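Local structure of titin (Homo sapiens, 3LCY) at residues V125-I128 with A134-W137; L161-K164 with T170-G173; K164-K169 with V192-K197. The protein is a giant muscle filament protein whose A-band part, represented here by two tandem immunoglobulin domains, probably acts as a scaffold along the thick filament. One frame throughout, in Å; residues are numbered along the deposited sequence.

In the fold
All three contacts lie in the second immunoglobulin domain. Interaction 1 comes first along the chain. It joins the two sheets of the sandwich, between strands 121-130 and 134-139. Its centre is about 17 Å from that of interaction 2 and about 23 Å from that of interaction 3. Strands 121-130 and 158-163 are neighbours in one sheet, and Trp-137 touches Leu-161, which links interactions 1 and 2. Interactions 2 and 3 share Lys-164 and helix 168-171. Their centres are about 7 Å apart, and Gly-173 O and Val-192 N probably form a backbone hydrogen bond between them. Together they close the sandwich at the end of the domain where the chain finishes.

Interaction 1 of 3, residues V125-I128 with A134-W137; sequences VMYI and AMTW
The hydroxyl of Tyr-127 meets both Met-135 and a backbone carbonyl. Its OH is hydrogen-bonded to Thr-155 O, which ties down the far end of the ring. The methyl CE of Met-135 lies 3.9 Å from Tyr-127 OH. The sulfur SD of Met-135 comes closer to the ring itself, at 3.6 Å from Tyr-127 CE2. This is a Met-aromatic contact. The sulfur approaches obliquely, 4.5 Å from the centroid and 44° off the ring normal. The two side chains run at about a right angle. Tyr-127 holds CG between its backbone N and carbonyl carbon (chi1 76°), which sets the ring against Met-135. Met-135 bends at chi3, which brings CE round to the hydroxyl.

The second pair is apolar. Val-125 places CG2 at the edge of the Trp-137 indole, near the ring plane. CG2 of Val-125 is 3.7 Å from CH2 and 3.8 Å from CZ2 of Trp-137, so it meets the six-membered end of the ring system. The indole nitrogen is used elsewhere, since NE1 is hydrogen-bonded to Thr-159 OG1. Val-177 and Leu-161 also pack on Trp-137. No hydrogen bond links 125-128 to 134-137; their strands belong to opposite sheets. A buried tryptophan on strand C, packed between the two sheets, is a hallmark of the immunoglobulin beta sandwich.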
ATOM      1  N   VAL A 125      -2.779 -14.964   1.758  1.00 30.97           N
ATOM      2  CA  VAL A 125      -1.422 -14.678   1.296  1.00 29.46           C
ATOM      3  C   VAL A 125      -1.088 -13.187   1.295  1.00 26.50           C
ATOM      4  O   VAL A 125      -1.673 -12.410   0.541  1.00 23.43           O
ATOM      5  CB  VAL A 125      -1.181 -15.238  -0.121  1.00 30.51           C
ATOM      6  CG1 VAL A 125       0.253 -14.980  -0.558  1.00 32.26           C
ATOM      7  CG2 VAL A 125      -1.492 -16.724  -0.167  1.00 29.12           C
ATOM      8  N   MET A 126      -0.126 -12.801   2.121  1.00 27.05           N
ATOM      9  CA  MET A 126       0.360 -11.432   2.154  1.00 26.00           C
ATOM     10  C   MET A 126       1.413 -11.234   1.061  1.00 26.96           C
ATOM     11  O   MET A 126       2.247 -12.084   0.816  1.00 30.20           O
ATOM     12  CB  MET A 126       0.923 -11.088   3.524  1.00 25.17           C
ATOM     13  CG  MET A 126      -0.055 -11.218   4.663  1.00 24.46           C
ATOM     14  SD  MET A 126      -1.343  -9.975   4.719  1.00 42.78           S
ATOM     15  CE  MET A 126      -0.445  -8.526   5.199  1.00 23.31           C
ATOM     16  N   TYR A 127       1.365 -10.104   0.390  1.00 24.49           N
ATOM     17  CA  TYR A 127       2.303  -9.840  -0.678  1.00 24.52           C
ATOM     18  C   TYR A 127       2.765  -8.403  -0.714  1.00 24.46           C
ATOM     19  O   TYR A 127       2.155  -7.524  -0.138  1.00 19.38           O
ATOM     20  CB  TYR A 127       1.677 -10.170  -2.025  1.00 23.63           C
ATOM     21  CG  TYR A 127       0.702  -9.133  -2.483  1.00 26.07           C
ATOM     22  CD1 TYR A 127       1.115  -8.050  -3.223  1.00 25.14           C
ATOM     23  CD2 TYR A 127      -0.632  -9.218  -2.150  1.00 22.98           C
ATOM     24  CE1 TYR A 127       0.238  -7.103  -3.615  1.00 20.96           C
ATOM     25  CE2 TYR A 127      -1.513  -8.270  -2.554  1.00 20.34           C
ATOM     26  CZ  TYR A 127      -1.070  -7.220  -3.286  1.00 20.49           C
ATOM     27  OH  TYR A 127      -1.933  -6.272  -3.704  1.00 24.09           O
ATOM     28  N   ILE A 128       3.870  -8.184  -1.399  1.00 26.66           N
ATOM     29  CA  ILE A 128       4.352  -6.848  -1.617  1.00 24.09           C
ATOM     30  C   ILE A 128       4.380  -6.629  -3.121  1.00 22.04           C
ATOM     31  O   ILE A 128       5.016  -7.360  -3.838  1.00 24.13           O
ATOM     32  CB  ILE A 128       5.755  -6.639  -1.031  1.00 23.68           C
ATOM     33  CG1 ILE A 128       5.688  -6.562   0.484  1.00 23.44           C
ATOM     34  CG2 ILE A 128       6.362  -5.381  -1.558  1.00 21.23           C
ATOM     35  CD1 ILE A 128       7.015  -6.519   1.139  1.00 20.57           C
ATOM     36  N   ALA A 134      -2.027  -7.973 -10.710  1.00 21.04           N
ATOM     37  CA  ALA A 134      -3.134  -8.810 -11.090  1.00 22.21           C
ATOM     38  C   ALA A 134      -2.872 -10.050 -10.257  1.00 23.87           C
ATOM     39  O   ALA A 134      -1.765 -10.570 -10.244  1.00 27.25           O
ATOM     40  CB  ALA A 134      -3.071  -9.123 -12.552  1.00 22.45           C
ATOM     41  N   MET A 135      -3.890 -10.526  -9.562  1.00 23.55           N
ATOM     42  CA  MET A 135      -3.754 -11.687  -8.707  1.00 25.41           C
ATOM     43  C   MET A 135      -4.568 -12.834  -9.265  1.00 25.95           C
ATOM     44  O   MET A 135      -5.708 -12.651  -9.671  1.00 29.36           O
ATOM     45  CB  MET A 135      -4.175 -11.334  -7.281  1.00 28.14           C
ATOM     46  CG  MET A 135      -3.250 -10.319  -6.624  1.00 30.22           C
ATOM     47  SD  MET A 135      -3.791  -9.654  -5.042  1.00 38.55           S
ATOM     48  CE  MET A 135      -4.787  -8.273  -5.550  1.00 17.12           C
ATOM     49  N   THR A 136      -3.974 -14.018  -9.307  1.00 22.78           N
ATOM     50  CA  THR A 136      -4.679 -15.171  -9.854  1.00 25.92           C
ATOM     51  C   THR A 136      -4.446 -16.442  -9.037  1.00 25.47           C
ATOM     52  O   THR A 136      -3.345 -16.678  -8.537  1.00 23.41           O
ATOM     53  CB  THR A 136      -4.266 -15.435 -11.317  1.00 27.95           C
ATOM     54  OG1 THR A 136      -4.437 -14.243 -12.095  1.00 27.08           O
ATOM     55  CG2 THR A 136      -5.107 -16.545 -11.918  1.00 29.04           C
ATOM     56  N   TRP A 137      -5.488 -17.257  -8.911  1.00 26.37           N
ATOM     57  CA  TRP A 137      -5.389 -18.539  -8.223  1.00 23.11           C
ATOM     58  C   TRP A 137      -5.656 -19.695  -9.180  1.00 19.80           C
ATOM     59  O   TRP A 137      -6.544 -19.618 -10.030  1.00 19.08           O
ATOM     60  CB  TRP A 137      -6.370 -18.602  -7.051  1.00 14.42           C
ATOM     61  CG  TRP A 137      -5.907 -17.866  -5.832  1.00 18.32           C
ATOM     62  CD1 TRP A 137      -6.151 -16.561  -5.518  1.00 19.09           C
ATOM     63  CD2 TRP A 137      -5.122 -18.395  -4.758  1.00 19.05           C
ATOM     64  NE1 TRP A 137      -5.566 -16.243  -4.318  1.00 18.12           N
ATOM     65  CE2 TRP A 137      -4.925 -17.355  -3.829  1.00 16.84           C
ATOM     66  CE3 TRP A 137      -4.561 -19.649  -4.491  1.00 20.73           C
ATOM     67  CZ2 TRP A 137      -4.197 -17.524  -2.656  1.00 16.07           C
ATOM     68  CZ3 TRP A 137      -3.837 -19.818  -3.324  1.00 20.02           C
ATOM     69  CH2 TRP A 137      -3.662 -18.760  -2.421  1.00 19.59           C
TER

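Interaction 2 of 3, residues L161-K164 with T170-G173; sequences LVMK and THAG
Met-163 and His-171 make the sulfur-aromatic part of this contact. SD of Met-163 lies near the plane of the imidazole, at its edge, 83° off the ring normal. It is 3.8 Å from His-171 ND1 and 4.8 Å from the ring centroid.

The base of the same methionine adds van der Waals contact with the ND1-CE1 edge of the imidazole. CB of Met-163 is 3.9 Å from His-171 ND1. CG of Met-163 is 4.1 Å from His-171 CE1. The two side chains slide past each other in opposite directions. CB, CG and SD all lie outside the ND1-CE1 edge, with SD near the ring plane and CB well above it. Met-163 has CG anti to its carbonyl carbon (chi1 -76°), and a bend at chi3 keeps CE beside ND1 as well.

The polar part is slight. Lys-164 O lies obliquely to the ring, 3.9 Å from His-171 NE2, and no hydrogen bond crosses the contact. The lysine side chain starts away from the histidine, and its NZ is hydrogen-bonded to Glu-148 O.

The backbone of His-171 also takes part. His-171 O accepts a hydrogen bond from Tyr-175 OH. This bond, back to the backbone four residues earlier, fits the tyrosine corner at the start of strand F (173-180) in immunoglobulin-type Greek key domains.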
ATOM      1  N   LEU A 161      -8.127 -16.464  -0.505  1.00 24.27           N
ATOM      2  CA  LEU A 161      -8.952 -17.510  -1.099  1.00 21.30           C
ATOM      3  C   LEU A 161      -9.693 -18.299  -0.026  1.00 25.65           C
ATOM      4  O   LEU A 161      -9.076 -18.877   0.868  1.00 27.72           O
ATOM      5  CB  LEU A 161      -8.098 -18.462  -1.940  1.00 23.42           C
ATOM      6  CG  LEU A 161      -8.794 -19.727  -2.454  1.00 24.48           C
ATOM      7  CD1 LEU A 161      -9.908 -19.372  -3.426  1.00 26.11           C
ATOM      8  CD2 LEU A 161      -7.799 -20.670  -3.109  1.00 22.72           C
ATOM      9  N   VAL A 162     -10.995 -18.365  -0.157  1.00 22.11           N
ATOM     10  CA  VAL A 162     -11.819 -19.161   0.719  1.00 24.20           C
ATOM     11  C   VAL A 162     -12.580 -20.318   0.029  1.00 26.89           C
ATOM     12  O   VAL A 162     -13.277 -20.153  -0.907  1.00 30.89           O
ATOM     13  CB  VAL A 162     -12.717 -18.258   1.603  1.00 25.17           C
ATOM     14  CG1 VAL A 162     -13.287 -17.198   0.868  1.00 24.24           C
ATOM     15  CG2 VAL A 162     -13.768 -18.990   2.207  1.00 28.54           C
ATOM     16  N   MET A 163     -12.411 -21.509   0.527  1.00 23.09           N
ATOM     17  CA  MET A 163     -13.042 -22.641  -0.063  1.00 24.13           C
ATOM     18  C   MET A 163     -14.031 -23.244   0.885  1.00 26.65           C
ATOM     19  O   MET A 163     -13.713 -23.611   1.959  1.00 26.67           O
ATOM     20  CB  MET A 163     -11.995 -23.630  -0.525  1.00 26.76           C
ATOM     21  CG  MET A 163     -11.323 -23.195  -1.792  1.00 29.81           C
ATOM     22  SD  MET A 163      -9.870 -24.028  -2.333  1.00 42.82           S
ATOM     23  CE  MET A 163      -9.165 -24.533  -0.841  1.00 33.29           C
ATOM     24  N   LYS A 164     -15.264 -23.331   0.456  1.00 29.81           N
ATOM     25  CA  LYS A 164     -16.310 -23.858   1.284  1.00 34.78           C
ATOM     26  C   LYS A 164     -16.461 -25.337   1.168  1.00 39.79           C
ATOM     27  O   LYS A 164     -16.378 -25.861   0.117  1.00 40.14           O
ATOM     28  CB  LYS A 164     -17.619 -23.224   0.919  1.00 38.77           C
ATOM     29  CG  LYS A 164     -18.134 -22.362   1.976  1.00 50.18           C
ATOM     30  CD  LYS A 164     -19.475 -21.773   1.665  1.00 59.66           C
ATOM     31  CE  LYS A 164     -19.397 -20.408   1.038  1.00 63.49           C
ATOM     32  NZ  LYS A 164     -20.748 -19.933   0.641  1.00 65.87           N
ATOM     33  N   THR A 170     -12.301 -33.394  -4.292  1.00 54.56           N
ATOM     34  CA  THR A 170     -12.430 -32.112  -4.974  1.00 49.00           C
ATOM     35  C   THR A 170     -11.471 -30.953  -4.649  1.00 43.97           C
ATOM     36  O   THR A 170     -11.187 -30.143  -5.516  1.00 42.42           O
ATOM     37  CB  THR A 170     -13.865 -31.598  -4.843  1.00 49.37           C
ATOM     38  OG1 THR A 170     -13.977 -30.339  -5.503  1.00 54.18           O
ATOM     39  CG2 THR A 170     -14.229 -31.432  -3.390  1.00 47.79           C
ATOM     40  N   HIS A 171     -10.982 -30.862  -3.417  1.00 41.72           N
ATOM     41  CA  HIS A 171     -10.120 -29.760  -3.048  1.00 38.24           C
ATOM     42  C   HIS A 171      -8.669 -30.044  -2.788  1.00 34.82           C
ATOM     43  O   HIS A 171      -7.885 -29.163  -2.777  1.00 33.16           O
ATOM     44  CB  HIS A 171     -10.705 -29.069  -1.830  1.00 38.59           C
ATOM     45  CG  HIS A 171     -12.002 -28.387  -2.087  1.00 39.05           C
ATOM     46  ND1 HIS A 171     -12.082 -27.062  -2.408  1.00 39.47           N
ATOM     47  CD2 HIS A 171     -13.267 -28.837  -2.061  1.00 39.46           C
ATOM     48  CE1 HIS A 171     -13.338 -26.726  -2.582  1.00 39.11           C
ATOM     49  NE2 HIS A 171     -14.074 -27.790  -2.385  1.00 39.03           N
ATOM     50  N   ALA A 172      -8.320 -31.287  -2.571  1.00 34.16           N
ATOM     51  CA  ALA A 172      -6.924 -31.656  -2.360  1.00 32.58           C
ATOM     52  C   ALA A 172      -6.101 -31.417  -3.623  1.00 33.79           C
ATOM     53  O   ALA A 172      -6.641 -31.401  -4.728  1.00 32.83           O
ATOM     54  CB  ALA A 172      -6.815 -33.105  -1.917  1.00 26.11           C
ATOM     55  N   GLY A 173      -4.795 -31.221  -3.455  1.00 31.85           N
ATOM     56  CA  GLY A 173      -3.907 -31.033  -4.588  1.00 33.30           C
ATOM     57  C   GLY A 173      -3.076 -29.765  -4.532  1.00 37.18           C
ATOM     58  O   GLY A 173      -3.060 -29.058  -3.523  1.00 38.41           O
TER

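Interaction 3 of 3, residues K164-K169 with V192-K197; sequences KNVQRK and VEIQDK
Ile-194 points from strand 185-195 into the turn that leads to helix 168-171, and its branches spread over three consecutive residues. CB and CG1 lie against the start of the helix. CG1 of Ile-194 is 3.5 Å from Arg-168 CA, and the two CB atoms, Ile-194 CB and Arg-168 CB, are 3.7 Å apart. CG2 of Ile-194 lies over the Gln-167 to Arg-168 peptide link, 3.7 Å from Arg-168 N. The methyl CD1 of Ile-194 reaches back to Val-166, 4.0 Å from Val-166 CB. Both torsions of the isoleucine are near -50° (chi1 -46°, chi2 -59°), and this folded shape lets CG1 and CD1 follow the turn.

Val-166 and Ile-194 meet at a slant. CG2 of Val-166 lies 4.1 Å from both CG2 and CD1 of Ile-194. Leu-121 packs on Val-166 as well, and Val-117 packs on Ile-194. Gln-167, at the N-cap position, brings its carbonyl O to 3.7 Å from Ile-194 CG1.

Arg-168 starts across the isoleucine rather than at it. Its extended chain, from CG to NE, ends near Glu-193. NH2 of Arg-168 stays 4.7 Å from Glu-193 OE1, with no contact. Glu-193 also has a weak, long ion pair with Lys-112. The contact is therefore mainly apolar and rests on burial of Ile-194. Any electrostatic attraction at its rim is likely to be modest.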
ATOM      1  N   LYS A 164     -15.264 -23.331   0.456  1.00 29.81           N
ATOM      2  CA  LYS A 164     -16.310 -23.858   1.284  1.00 34.78           C
ATOM      3  C   LYS A 164     -16.461 -25.337   1.168  1.00 39.79           C
ATOM      4  O   LYS A 164     -16.378 -25.861   0.117  1.00 40.14           O
ATOM      5  CB  LYS A 164     -17.619 -23.224   0.919  1.00 38.77           C
ATOM      6  CG  LYS A 164     -18.134 -22.362   1.976  1.00 50.18           C
ATOM      7  CD  LYS A 164     -19.475 -21.773   1.665  1.00 59.66           C
ATOM      8  CE  LYS A 164     -19.397 -20.408   1.038  1.00 63.49           C
ATOM      9  NZ  LYS A 164     -20.748 -19.933   0.641  1.00 65.87           N
ATOM     10  N   ASN A 165     -16.714 -26.005   2.264  1.00 44.66           N
ATOM     11  CA  ASN A 165     -16.995 -27.416   2.261  1.00 48.87           C
ATOM     12  C   ASN A 165     -16.015 -28.271   1.541  1.00 50.92           C
ATOM     13  O   ASN A 165     -16.340 -28.933   0.594  1.00 52.85           O
ATOM     14  CB  ASN A 165     -18.413 -27.771   1.848  1.00 52.93           C
ATOM     15  CG  ASN A 165     -18.648 -29.290   1.829  1.00 59.90           C
ATOM     16  OD1 ASN A 165     -18.389 -29.940   0.841  1.00 62.98           O
ATOM     17  ND2 ASN A 165     -19.121 -29.839   2.917  1.00 61.19           N
ATOM     18  N   VAL A 166     -14.777 -28.230   2.002  1.00 48.73           N
ATOM     19  CA  VAL A 166     -13.721 -28.996   1.376  1.00 47.32           C
ATOM     20  C   VAL A 166     -13.876 -30.505   1.492  1.00 48.38           C
ATOM     21  O   VAL A 166     -14.254 -31.034   2.532  1.00 50.28           O
ATOM     22  CB  VAL A 166     -12.346 -28.587   1.917  1.00 43.41           C
ATOM     23  CG1 VAL A 166     -12.168 -27.093   1.789  1.00 42.98           C
ATOM     24  CG2 VAL A 166     -12.190 -29.028   3.354  1.00 42.41           C
ATOM     25  N   GLN A 167     -13.565 -31.176   0.394  1.00 46.80           N
ATOM     26  CA  GLN A 167     -13.611 -32.621   0.302  1.00 47.36           C
ATOM     27  C   GLN A 167     -12.291 -33.011  -0.342  1.00 46.18           C
ATOM     28  O   GLN A 167     -11.785 -32.293  -1.194  1.00 39.54           O
ATOM     29  CB  GLN A 167     -14.807 -33.081  -0.520  1.00 48.68           C
ATOM     30  CG  GLN A 167     -16.128 -32.912   0.199  1.00 53.39           C
ATOM     31  CD  GLN A 167     -16.148 -33.616   1.538  1.00 60.50           C
ATOM     32  OE1 GLN A 167     -15.447 -34.600   1.740  1.00 63.44           O
ATOM     33  NE2 GLN A 167     -16.954 -33.115   2.460  1.00 62.03           N
ATOM     34  N   ARG A 168     -11.734 -34.144   0.056  1.00 52.12           N
ATOM     35  CA  ARG A 168     -10.448 -34.569  -0.481  1.00 57.06           C
ATOM     36  C   ARG A 168     -10.428 -34.791  -1.986  1.00 54.58           C
ATOM     37  O   ARG A 168      -9.484 -34.397  -2.656  1.00 55.32           O
ATOM     38  CB  ARG A 168      -9.971 -35.832   0.236  1.00 64.49           C
ATOM     39  CG  ARG A 168      -8.669 -36.377  -0.292  1.00 69.92           C
ATOM     40  CD  ARG A 168      -8.272 -37.657   0.414  1.00 77.56           C
ATOM     41  NE  ARG A 168      -7.085 -38.247  -0.195  1.00 84.84           N
ATOM     42  CZ  ARG A 168      -6.347 -39.199   0.363  1.00 89.97           C
ATOM     43  NH1 ARG A 168      -6.667 -39.682   1.556  1.00 92.54           N
ATOM     44  NH2 ARG A 168      -5.284 -39.668  -0.274  1.00 90.32           N
ATOM     45  N   LYS A 169     -11.461 -35.410  -2.527  1.00 54.23           N
ATOM     46  CA  LYS A 169     -11.490 -35.646  -3.957  1.00 56.80           C
ATOM     47  C   LYS A 169     -11.513 -34.350  -4.753  1.00 57.58           C
ATOM     48  O   LYS A 169     -10.844 -34.223  -5.771  1.00 62.06           O
ATOM     49  CB  LYS A 169     -12.705 -36.497  -4.319  1.00 58.86           C
ATOM     50  CG  LYS A 169     -13.093 -36.466  -5.780  1.00 58.01           C
ATOM     51  CD  LYS A 169     -14.374 -37.245  -5.994  1.00 61.78           C
ATOM     52  CE  LYS A 169     -15.067 -36.849  -7.285  1.00 62.52           C
ATOM     53  NZ  LYS A 169     -16.406 -37.485  -7.410  1.00 63.30           N
ATOM     54  N   VAL A 192      -2.278 -28.643  -0.861  1.00 32.01           N
ATOM     55  CA  VAL A 192      -3.419 -28.760   0.038  1.00 31.04           C
ATOM     56  C   VAL A 192      -3.820 -30.211   0.281  1.00 36.34           C
ATOM     57  O   VAL A 192      -3.963 -30.994  -0.659  1.00 37.80           O
ATOM     58  CB  VAL A 192      -4.640 -27.984  -0.493  1.00 27.06           C
ATOM     59  CG1 VAL A 192      -5.874 -28.310   0.328  1.00 27.33           C
ATOM     60  CG2 VAL A 192      -4.366 -26.487  -0.479  1.00 22.27           C
ATOM     61  N   GLU A 193      -4.010 -30.567   1.543  1.00 40.89           N
ATOM     62  CA  GLU A 193      -4.397 -31.915   1.916  1.00 44.79           C
ATOM     63  C   GLU A 193      -5.668 -31.857   2.757  1.00 47.64           C
ATOM     64  O   GLU A 193      -5.801 -30.994   3.614  1.00 45.11           O
ATOM     65  CB  GLU A 193      -3.272 -32.580   2.706  1.00 46.54           C
ATOM     66  CG  GLU A 193      -3.283 -34.092   2.659  1.00 52.39           C
ATOM     67  CD  GLU A 193      -2.693 -34.648   1.379  1.00 54.35           C
ATOM     68  OE1 GLU A 193      -3.351 -35.486   0.736  1.00 56.26           O
ATOM     69  OE2 GLU A 193      -1.573 -34.251   1.015  1.00 52.80           O
ATOM     70  N   ILE A 194      -6.603 -32.770   2.514  1.00 52.03           N
ATOM     71  CA  ILE A 194      -7.853 -32.789   3.269  1.00 53.39           C
ATOM     72  C   ILE A 194      -7.879 -33.942   4.269  1.00 58.53           C
ATOM     73  O   ILE A 194      -7.676 -35.092   3.905  1.00 60.36           O
ATOM     74  CB  ILE A 194      -9.068 -32.897   2.337  1.00 51.84           C
ATOM     75  CG1 ILE A 194      -8.928 -31.921   1.171  1.00 48.32           C
ATOM     76  CG2 ILE A 194     -10.346 -32.628   3.101  1.00 51.87           C
ATOM     77  CD1 ILE A 194      -8.807 -30.483   1.592  1.00 47.45           C
ATOM     78  N   GLN A 195      -8.133 -33.618   5.534  1.00 63.25           N
ATOM     79  CA  GLN A 195      -8.180 -34.608   6.604  1.00 68.43           C
ATOM     80  C   GLN A 195      -9.581 -34.825   7.141  1.00 75.41           C
ATOM     81  O   GLN A 195     -10.260 -33.868   7.499  1.00 77.35           O
ATOM     82  CB  GLN A 195      -7.327 -34.144   7.785  1.00 67.31           C
ATOM     83  CG  GLN A 195      -5.837 -34.282   7.634  1.00 67.49           C
ATOM     84  CD  GLN A 195      -5.096 -33.527   8.722  1.00 69.04           C
ATOM     85  OE1 GLN A 195      -5.465 -32.407   9.070  1.00 69.49           O
ATOM     86  NE2 GLN A 195      -4.052 -34.137   9.266  1.00 67.81           N
ATOM     87  N   ASP A 196      -9.991 -36.086   7.218  1.00 80.07           N
ATOM     88  CA  ASP A 196     -11.296 -36.454   7.743  1.00 82.81           C
ATOM     89  C   ASP A 196     -11.340 -36.055   9.212  1.00 84.03           C
ATOM     90  O   ASP A 196     -10.547 -36.545  10.006  1.00 83.14           O
ATOM     91  CB  ASP A 196     -11.502 -37.969   7.630  1.00 83.73           C
ATOM     92  CG  ASP A 196     -12.391 -38.370   6.461  1.00 85.65           C
ATOM     93  OD1 ASP A 196     -12.551 -37.597   5.505  1.00 86.79           O
ATOM     94  OD2 ASP A 196     -12.937 -39.485   6.495  1.00 86.55           O
ATOM     95  N   LYS A 197     -12.262 -35.170   9.576  1.00 85.61           N
ATOM     96  CA  LYS A 197     -12.381 -34.728  10.965  1.00 87.50           C
ATOM     97  C   LYS A 197     -13.637 -33.895  11.215  1.00 87.38           C
ATOM     98  O   LYS A 197     -13.993 -33.612  12.361  1.00 87.81           O
ATOM     99  CB  LYS A 197     -11.139 -33.941  11.385  1.00 89.18           C
ATOM    100  CG  LYS A 197      -9.838 -34.617  11.031  1.00 88.95           C
ATOM    101  CD  LYS A 197      -8.682 -34.094  11.846  1.00 89.52           C
ATOM    102  CE  LYS A 197      -7.404 -34.829  11.494  1.00 88.71           C
ATOM    103  NZ  LYS A 197      -7.525 -36.296  11.661  1.00 87.01           N
TER